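Local coordinates for protein BpsB (PgaB), Poly-beta-1,6-N-acetyl-D-glucosamine N-deacetylase (Bordetella bronchiseptica RB50, PDB 5BU6) that removes acetyl groups from the biofilm polysaccharide poly-beta-1,6-N-acetyl-D-glucosamine, as a metal-dependent family 4 carbohydrate esterase, at residues Ser155-Gln167 with Gln171-Ser183. The protein carries 5 engineered substitutions. Numbering follows the deposited sequence.
Sequences SHNLHRGVLANPQ and QPAASSRQYLPAS. With NI (nickel (II) ion), chain C.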
ATOM      1  N   SER A 155      -5.464  -1.888  -3.960  1.00 33.82           N
ATOM      2  CA  SER A 155      -6.245  -2.405  -5.108  1.00 33.47           C
ATOM      3  C   SER A 155      -7.273  -3.441  -4.635  1.00 34.41           C
ATOM      4  O   SER A 155      -7.254  -3.862  -3.490  1.00 34.05           O
ATOM      5  CB  SER A 155      -5.368  -3.007  -6.218  1.00 29.64           C
ATOM      6  OG  SER A 155      -5.001  -4.354  -5.928  1.00 31.82           O
ATOM      7  N   HIS A 156      -8.187  -3.811  -5.521  1.00 35.41           N
ATOM      8  CA  HIS A 156      -9.095  -4.932  -5.270  1.00 36.83           C
ATOM      9  C   HIS A 156      -8.386  -6.221  -5.662  1.00 33.52           C
ATOM     10  O   HIS A 156      -8.115  -7.054  -4.828  1.00 31.17           O
ATOM     11  CB  HIS A 156     -10.414  -4.780  -6.048  1.00 38.65           C
ATOM     12  CG  HIS A 156     -11.396  -5.890  -5.810  1.00 32.00           C
ATOM     13  ND1 HIS A 156     -11.889  -6.194  -4.560  1.00 29.87           N
ATOM     14  CD2 HIS A 156     -11.968  -6.773  -6.663  1.00 37.86           C
ATOM     15  CE1 HIS A 156     -12.727  -7.210  -4.654  1.00 31.13           C
ATOM     16  NE2 HIS A 156     -12.789  -7.586  -5.920  1.00 38.44           N
ATOM     17  N   ASN A 157      -8.061  -6.355  -6.936  1.00 32.31           N
ATOM     18  CA  ASN A 157      -7.410  -7.562  -7.425  1.00 37.91           C
ATOM     19  C   ASN A 157      -6.266  -7.245  -8.387  1.00 35.24           C
ATOM     20  O   ASN A 157      -6.137  -7.853  -9.429  1.00 41.45           O
ATOM     21  CB  ASN A 157      -8.444  -8.468  -8.096  1.00 38.92           C
ATOM     22  CG  ASN A 157      -7.931  -9.866  -8.351  1.00 42.54           C
ATOM     23  OD1 ASN A 157      -6.985 -10.332  -7.698  1.00 41.10           O
ATOM     24  ND2 ASN A 157      -8.546 -10.544  -9.310  1.00 44.63           N
ATOM     25  N   LEU A 158      -5.437  -6.264  -8.051  1.00 33.26           N
ATOM     26  CA  LEU A 158      -4.289  -5.963  -8.911  1.00 34.59           C
ATOM     27  C   LEU A 158      -2.986  -6.400  -8.263  1.00 31.55           C
ATOM     28  O   LEU A 158      -1.909  -6.107  -8.779  1.00 36.86           O
ATOM     29  CB  LEU A 158      -4.227  -4.472  -9.222  1.00 38.55           C
ATOM     30  CG  LEU A 158      -5.457  -3.938  -9.951  1.00 35.53           C
ATOM     31  CD1 LEU A 158      -5.291  -2.449 -10.128  1.00 40.17           C
ATOM     32  CD2 LEU A 158      -5.653  -4.623 -11.288  1.00 35.75           C
ATOM     33  N   HIS A 159      -3.083  -7.081  -7.127  1.00 31.62           N
ATOM     34  CA  HIS A 159      -1.880  -7.481  -6.391  1.00 32.13           C
ATOM     35  C   HIS A 159      -1.411  -8.856  -6.880  1.00 40.89           C
ATOM     36  O   HIS A 159      -1.289  -9.806  -6.102  1.00 36.58           O
ATOM     37  CB  HIS A 159      -2.163  -7.473  -4.878  1.00 29.95           C
ATOM     38  CG  HIS A 159      -0.938  -7.259  -4.034  1.00 30.68           C
ATOM     39  ND1 HIS A 159       0.181  -8.055  -4.128  1.00 34.47           N
ATOM     40  CD2 HIS A 159      -0.671  -6.358  -3.063  1.00 33.95           C
ATOM     41  CE1 HIS A 159       1.093  -7.643  -3.268  1.00 38.65           C
ATOM     42  NE2 HIS A 159       0.603  -6.611  -2.608  1.00 33.47           N
ATOM     43  N   ARG A 160      -1.161  -8.957  -8.184  1.00 34.26           N
ATOM     44  CA  ARG A 160      -0.784 -10.223  -8.786  1.00 36.53           C
ATOM     45  C   ARG A 160      -0.223  -9.983 -10.167  1.00 41.04           C
ATOM     46  O   ARG A 160      -0.286  -8.863 -10.686  1.00 40.81           O
ATOM     47  CB  ARG A 160      -1.993 -11.152  -8.881  1.00 41.80           C
ATOM     48  CG  ARG A 160      -3.083 -10.532  -9.728  1.00 46.08           C
ATOM     49  CD  ARG A 160      -4.362 -11.332  -9.830  1.00 48.46           C
ATOM     50  NE  ARG A 160      -5.345 -10.496 -10.521  1.00 61.87           N
ATOM     51  CZ  ARG A 160      -5.636 -10.564 -11.818  1.00 65.36           C
ATOM     52  NH1 ARG A 160      -6.530  -9.729 -12.331  1.00 68.62           N
ATOM     53  NH2 ARG A 160      -5.061 -11.470 -12.603  1.00 56.24           N
ATOM     54  N   GLY A 161       0.311 -11.039 -10.759  1.00 60.95           N
ATOM     55  CA  GLY A 161       0.826 -10.967 -12.108  1.00 61.00           C
ATOM     56  C   GLY A 161      -0.226 -11.401 -13.102  1.00 60.91           C
ATOM     57  O   GLY A 161      -1.078 -12.228 -12.785  1.00 61.64           O
ATOM     58  N   VAL A 162      -0.167 -10.825 -14.300  1.00 60.37           N
ATOM     59  CA  VAL A 162      -1.022 -11.225 -15.410  1.00 60.72           C
ATOM     60  C   VAL A 162      -0.165 -11.497 -16.627  1.00 68.45           C
ATOM     61  O   VAL A 162       1.011 -11.142 -16.653  1.00 62.21           O
ATOM     62  CB  VAL A 162      -2.055 -10.151 -15.780  1.00 68.21           C
ATOM     63  CG1 VAL A 162      -2.892  -9.793 -14.585  1.00 65.11           C
ATOM     64  CG2 VAL A 162      -1.364  -8.915 -16.356  1.00 60.91           C
ATOM     65  N   LEU A 163      -0.757 -12.110 -17.645  1.00 66.70           N
ATOM     66  CA  LEU A 163       0.000 -12.444 -18.842  1.00 72.96           C
ATOM     67  C   LEU A 163       0.350 -11.206 -19.660  1.00 67.56           C
ATOM     68  O   LEU A 163      -0.525 -10.465 -20.102  1.00 62.80           O
ATOM     69  CB  LEU A 163      -0.767 -13.451 -19.702  1.00 73.37           C
ATOM     70  CG  LEU A 163       0.115 -14.645 -20.063  1.00 78.03           C
ATOM     71  CD1 LEU A 163       0.779 -15.192 -18.798  1.00 73.88           C
ATOM     72  CD2 LEU A 163      -0.683 -15.726 -20.781  1.00 70.20           C
ATOM     73  N   ALA A 164       1.648 -10.996 -19.840  1.00 64.54           N
ATOM     74  CA  ALA A 164       2.169  -9.912 -20.663  1.00 68.84           C
ATOM     75  C   ALA A 164       2.333 -10.293 -22.138  1.00 68.35           C
ATOM     76  O   ALA A 164       2.282  -9.428 -23.012  1.00 67.02           O
ATOM     77  CB  ALA A 164       3.492  -9.452 -20.114  1.00 65.13           C
ATOM     78  N   ASN A 165       2.555 -11.579 -22.404  1.00 70.52           N
ATOM     79  CA  ASN A 165       2.760 -12.063 -23.768  1.00 70.70           C
ATOM     80  C   ASN A 165       2.238 -13.501 -23.942  1.00 79.29           C
ATOM     81  O   ASN A 165       1.950 -14.173 -22.951  1.00 71.60           O
ATOM     82  CB  ASN A 165       4.250 -11.971 -24.141  1.00 74.53           C
ATOM     83  CG  ASN A 165       5.151 -12.760 -23.202  1.00 79.60           C
ATOM     84  OD1 ASN A 165       4.717 -13.693 -22.528  1.00 78.49           O
ATOM     85  ND2 ASN A 165       6.424 -12.382 -23.160  1.00 81.02           N
ATOM     86  N   PRO A 166       2.096 -13.970 -25.196  1.00 74.17           N
ATOM     87  CA  PRO A 166       1.544 -15.312 -25.412  1.00 75.85           C
ATOM     88  C   PRO A 166       2.273 -16.447 -24.690  1.00 77.37           C
ATOM     89  O   PRO A 166       1.597 -17.387 -24.270  1.00 77.91           O
ATOM     90  CB  PRO A 166       1.664 -15.491 -26.928  1.00 78.34           C
ATOM     91  CG  PRO A 166       1.511 -14.118 -27.462  1.00 77.15           C
ATOM     92  CD  PRO A 166       2.175 -13.206 -26.454  1.00 75.07           C
ATOM     93  N   GLN A 167       3.595 -16.377 -24.547  1.00 79.96           N
ATOM     94  CA  GLN A 167       4.339 -17.511 -23.991  1.00 89.36           C
ATOM     95  C   GLN A 167       4.032 -17.736 -22.512  1.00 94.19           C
ATOM     96  O   GLN A 167       3.682 -18.850 -22.114  1.00103.92           O
ATOM     97  CB  GLN A 167       5.851 -17.343 -24.190  1.00 86.76           C
ATOM     98  CG  GLN A 167       6.377 -15.938 -24.009  1.00 87.09           C
ATOM     99  CD  GLN A 167       6.376 -15.149 -25.302  1.00 91.53           C
ATOM    100  OE1 GLN A 167       5.324 -14.737 -25.789  1.00 94.81           O
ATOM    101  NE2 GLN A 167       7.559 -14.940 -25.869  1.00 91.13           N
ATOM    102  N   GLN A 171       3.642  -9.793 -15.821  1.00 62.84           N
ATOM    103  CA  GLN A 171       3.895  -8.415 -15.441  1.00 61.76           C
ATOM    104  C   GLN A 171       2.853  -8.024 -14.392  1.00 59.97           C
ATOM    105  O   GLN A 171       1.880  -8.742 -14.210  1.00 59.62           O
ATOM    106  CB  GLN A 171       3.846  -7.499 -16.668  1.00 61.63           C
ATOM    107  CG  GLN A 171       5.107  -7.577 -17.526  1.00 80.21           C
ATOM    108  CD  GLN A 171       4.978  -6.844 -18.855  1.00 86.09           C
ATOM    109  OE1 GLN A 171       3.933  -6.268 -19.166  1.00 88.48           O
ATOM    110  NE2 GLN A 171       6.039  -6.882 -19.656  1.00 89.38           N
ATOM    111  N   PRO A 172       3.069  -6.908 -13.674  1.00 59.22           N
ATOM    112  CA  PRO A 172       2.043  -6.493 -12.701  1.00 57.82           C
ATOM    113  C   PRO A 172       0.679  -6.249 -13.357  1.00 56.75           C
ATOM    114  O   PRO A 172       0.623  -5.713 -14.462  1.00 56.75           O
ATOM    115  CB  PRO A 172       2.605  -5.187 -12.125  1.00 57.58           C
ATOM    116  CG  PRO A 172       4.086  -5.307 -12.292  1.00 59.23           C
ATOM    117  CD  PRO A 172       4.298  -6.103 -13.566  1.00 60.11           C
ATOM    118  N   ALA A 173      -0.396  -6.622 -12.671  1.00 56.25           N
ATOM    119  CA  ALA A 173      -1.753  -6.525 -13.219  1.00 55.75           C
ATOM    120  C   ALA A 173      -2.185  -5.104 -13.561  1.00 55.01           C
ATOM    121  O   ALA A 173      -2.997  -4.908 -14.463  1.00 55.09           O
ATOM    122  CB  ALA A 173      -2.753  -7.133 -12.245  1.00 55.85           C
ATOM    123  N   ALA A 174      -1.665  -4.115 -12.835  1.00 54.65           N
ATOM    124  CA  ALA A 174      -2.129  -2.739 -13.029  1.00 54.33           C
ATOM    125  C   ALA A 174      -1.417  -2.030 -14.169  1.00 54.88           C
ATOM    126  O   ALA A 174      -1.952  -1.091 -14.762  1.00 55.10           O
ATOM    127  CB  ALA A 174      -1.969  -1.931 -11.740  1.00 54.08           C
ATOM    128  N   SER A 175      -0.210  -2.476 -14.480  1.00 57.39           N
ATOM    129  CA  SER A 175       0.641  -1.739 -15.404  1.00 70.60           C
ATOM    130  C   SER A 175       0.436  -2.171 -16.847  1.00 77.61           C
ATOM    131  O   SER A 175       0.345  -1.344 -17.752  1.00 81.87           O
ATOM    132  CB  SER A 175       2.111  -1.918 -15.018  1.00 76.39           C
ATOM    133  OG  SER A 175       2.532  -3.259 -15.221  1.00 75.14           O
ATOM    134  N   SER A 176       0.357  -3.475 -17.054  1.00 81.52           N
ATOM    135  CA  SER A 176       0.384  -4.016 -18.399  1.00 87.25           C
ATOM    136  C   SER A 176      -0.996  -4.122 -19.030  1.00 89.70           C
ATOM    137  O   SER A 176      -1.982  -4.416 -18.353  1.00 86.08           O
ATOM    138  CB  SER A 176       1.052  -5.394 -18.388  1.00 82.36           C
ATOM    139  OG  SER A 176       0.422  -6.261 -17.464  1.00 77.34           O
ATOM    140  N   ARG A 177      -1.056  -3.871 -20.333  1.00 85.37           N
ATOM    141  CA  ARG A 177      -2.200  -4.302 -21.117  1.00 79.60           C
ATOM    142  C   ARG A 177      -2.084  -5.815 -21.266  1.00 75.92           C
ATOM    143  O   ARG A 177      -1.164  -6.320 -21.917  1.00 73.14           O
ATOM    144  CB  ARG A 177      -2.248  -3.595 -22.475  1.00 79.02           C
ATOM    145  CG  ARG A 177      -2.871  -2.206 -22.400  1.00 82.91           C
ATOM    146  CD  ARG A 177      -2.730  -1.430 -23.708  1.00 93.70           C
ATOM    147  NE  ARG A 177      -1.340  -1.083 -24.002  1.00103.15           N
ATOM    148  CZ  ARG A 177      -0.656  -0.125 -23.382  1.00109.83           C
ATOM    149  NH1 ARG A 177      -1.226   0.587 -22.415  1.00114.21           N
ATOM    150  NH2 ARG A 177       0.604   0.118 -23.722  1.00106.96           N
ATOM    151  N   GLN A 178      -3.006  -6.537 -20.640  1.00 59.88           N
ATOM    152  CA  GLN A 178      -2.862  -7.981 -20.530  1.00 67.96           C
ATOM    153  C   GLN A 178      -3.284  -8.723 -21.801  1.00 74.55           C
ATOM    154  O   GLN A 178      -4.188  -8.304 -22.532  1.00 69.92           O
ATOM    155  CB  GLN A 178      -3.652  -8.511 -19.332  1.00 74.18           C
ATOM    156  CG  GLN A 178      -5.156  -8.550 -19.534  1.00 81.76           C
ATOM    157  CD  GLN A 178      -5.882  -9.182 -18.362  1.00 80.17           C
ATOM    158  OE1 GLN A 178      -5.295  -9.942 -17.590  1.00 81.74           O
ATOM    159  NE2 GLN A 178      -7.168  -8.873 -18.226  1.00 75.39           N
ATOM    160  N   TYR A 179      -2.607  -9.835 -22.051  1.00 74.46           N
ATOM    161  CA  TYR A 179      -2.892 -10.674 -23.201  1.00 75.58           C
ATOM    162  C   TYR A 179      -4.065 -11.621 -22.900  1.00 80.19           C
ATOM    163  O   TYR A 179      -4.065 -12.314 -21.882  1.00 80.00           O
ATOM    164  CB  TYR A 179      -1.629 -11.446 -23.590  1.00 72.43           C
ATOM    165  CG  TYR A 179      -1.813 -12.388 -24.745  1.00 69.28           C
ATOM    166  CD1 TYR A 179      -1.913 -11.912 -26.041  1.00 70.55           C
ATOM    167  CD2 TYR A 179      -1.883 -13.762 -24.538  1.00 76.45           C
ATOM    168  CE1 TYR A 179      -2.082 -12.780 -27.104  1.00 83.56           C
ATOM    169  CE2 TYR A 179      -2.049 -14.632 -25.589  1.00 73.14           C
ATOM    170  CZ  TYR A 179      -2.150 -14.138 -26.870  1.00 74.27           C
ATOM    171  OH  TYR A 179      -2.318 -15.001 -27.923  1.00 81.33           O
ATOM    172  N   LEU A 180      -5.066 -11.633 -23.780  1.00 80.79           N
ATOM    173  CA  LEU A 180      -6.275 -12.433 -23.569  1.00 79.95           C
ATOM    174  C   LEU A 180      -6.326 -13.669 -24.461  1.00 82.11           C
ATOM    175  O   LEU A 180      -6.598 -13.564 -25.657  1.00 83.97           O
ATOM    176  CB  LEU A 180      -7.522 -11.585 -23.810  1.00 76.94           C
ATOM    177  CG  LEU A 180      -7.549 -10.289 -23.007  1.00 74.90           C
ATOM    178  CD1 LEU A 180      -8.791  -9.487 -23.343  1.00 79.33           C
ATOM    179  CD2 LEU A 180      -7.478 -10.598 -21.522  1.00 71.28           C
ATOM    180  N   PRO A 181      -6.075 -14.846 -23.869  1.00 85.97           N
ATOM    181  CA  PRO A 181      -6.076 -16.131 -24.583  1.00 95.01           C
ATOM    182  C   PRO A 181      -7.419 -16.444 -25.243  1.00102.40           C
ATOM    183  O   PRO A 181      -7.447 -17.051 -26.314  1.00106.82           O
ATOM    184  CB  PRO A 181      -5.766 -17.145 -23.476  1.00 93.14           C
ATOM    185  CG  PRO A 181      -5.063 -16.352 -22.421  1.00 87.43           C
ATOM    186  CD  PRO A 181      -5.717 -15.006 -22.450  1.00 83.94           C
ATOM    187  N   ALA A 182      -8.514 -16.031 -24.608  1.00101.94           N
ATOM    188  CA  ALA A 182      -9.854 -16.286 -25.128  1.00101.35           C
ATOM    189  C   ALA A 182     -10.163 -15.402 -26.334  1.00 99.66           C
ATOM    190  O   ALA A 182     -10.797 -15.838 -27.298  1.00101.02           O
ATOM    191  CB  ALA A 182     -10.891 -16.068 -24.038  1.00101.93           C
ATOM    192  N   SER A 183      -9.712 -14.156 -26.269  1.00 98.68           N
ATOM    193  CA  SER A 183      -9.922 -13.208 -27.353  1.00102.28           C
ATOM    194  C   SER A 183      -8.891 -13.419 -28.464  1.00 99.19           C
ATOM    195  O   SER A 183      -9.151 -13.136 -29.638  1.00 92.77           O
ATOM    196  CB  SER A 183      -9.843 -11.774 -26.823  1.00102.40           C
ATOM    197  OG  SER A 183     -10.376 -11.676 -25.512  1.00101.93           O
TER
HETATM  198 NI    NI C 401       1.580  -5.449  -1.191  1.00 34.40          NI
HETATM  199  O   HOH W   1      -0.303  -4.230 -10.334  1.00 35.58           O
HETATM  200  O   HOH W   2       2.653  -4.427   0.333  1.00 43.40           O
HETATM  201  O   HOH W   3       3.058  -6.979  -0.775  1.00 33.61           O
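V162 belongs to the antiparallel beta hairpin of strands 161-163 and 170-172, which runs outward from the nickel site of this family 4 carbohydrate esterase, and its methyls pack against A173 and S176 in the loop after the second strand. Its CG1, anti to the carbonyl carbon (chi1 -56°), lies 3.5 Å from A173 CB, while CG2 reaches S176 OG at 3.4 Å; a branched residue can fill both places at once. Q178 crosses V162 at about a right angle, its OE1 near V162 CB. V162 and Q171 form a hydrogen-bonded pair, and V162 N donates to Q171 O at 2.9 Å. The small A173 fits between V162 and L158, whose CD1 continues the apolar contact to A174 CB at 3.7 Å. One residue beyond L158, H159 joins D84 and H154 on the nickel, so the hairpin grows directly from a metal-binding loop. At the far end the A164 methyl sits over the face of the Q171 amide, its CB 3.3 Å from Q171 CD; a side chain as small as alanine's lets the flat group come so near. P166 sets its pyrrolidine ring across Y179, CG over the tyrosine face, 4.0 Å from the ring centroid, in a CH-pi contact, while L163 CD2 approaches the ring edge. Y179 N donates to L163 O with an N-H...O angle of 174°, though tilted 28° from the carbonyl plane.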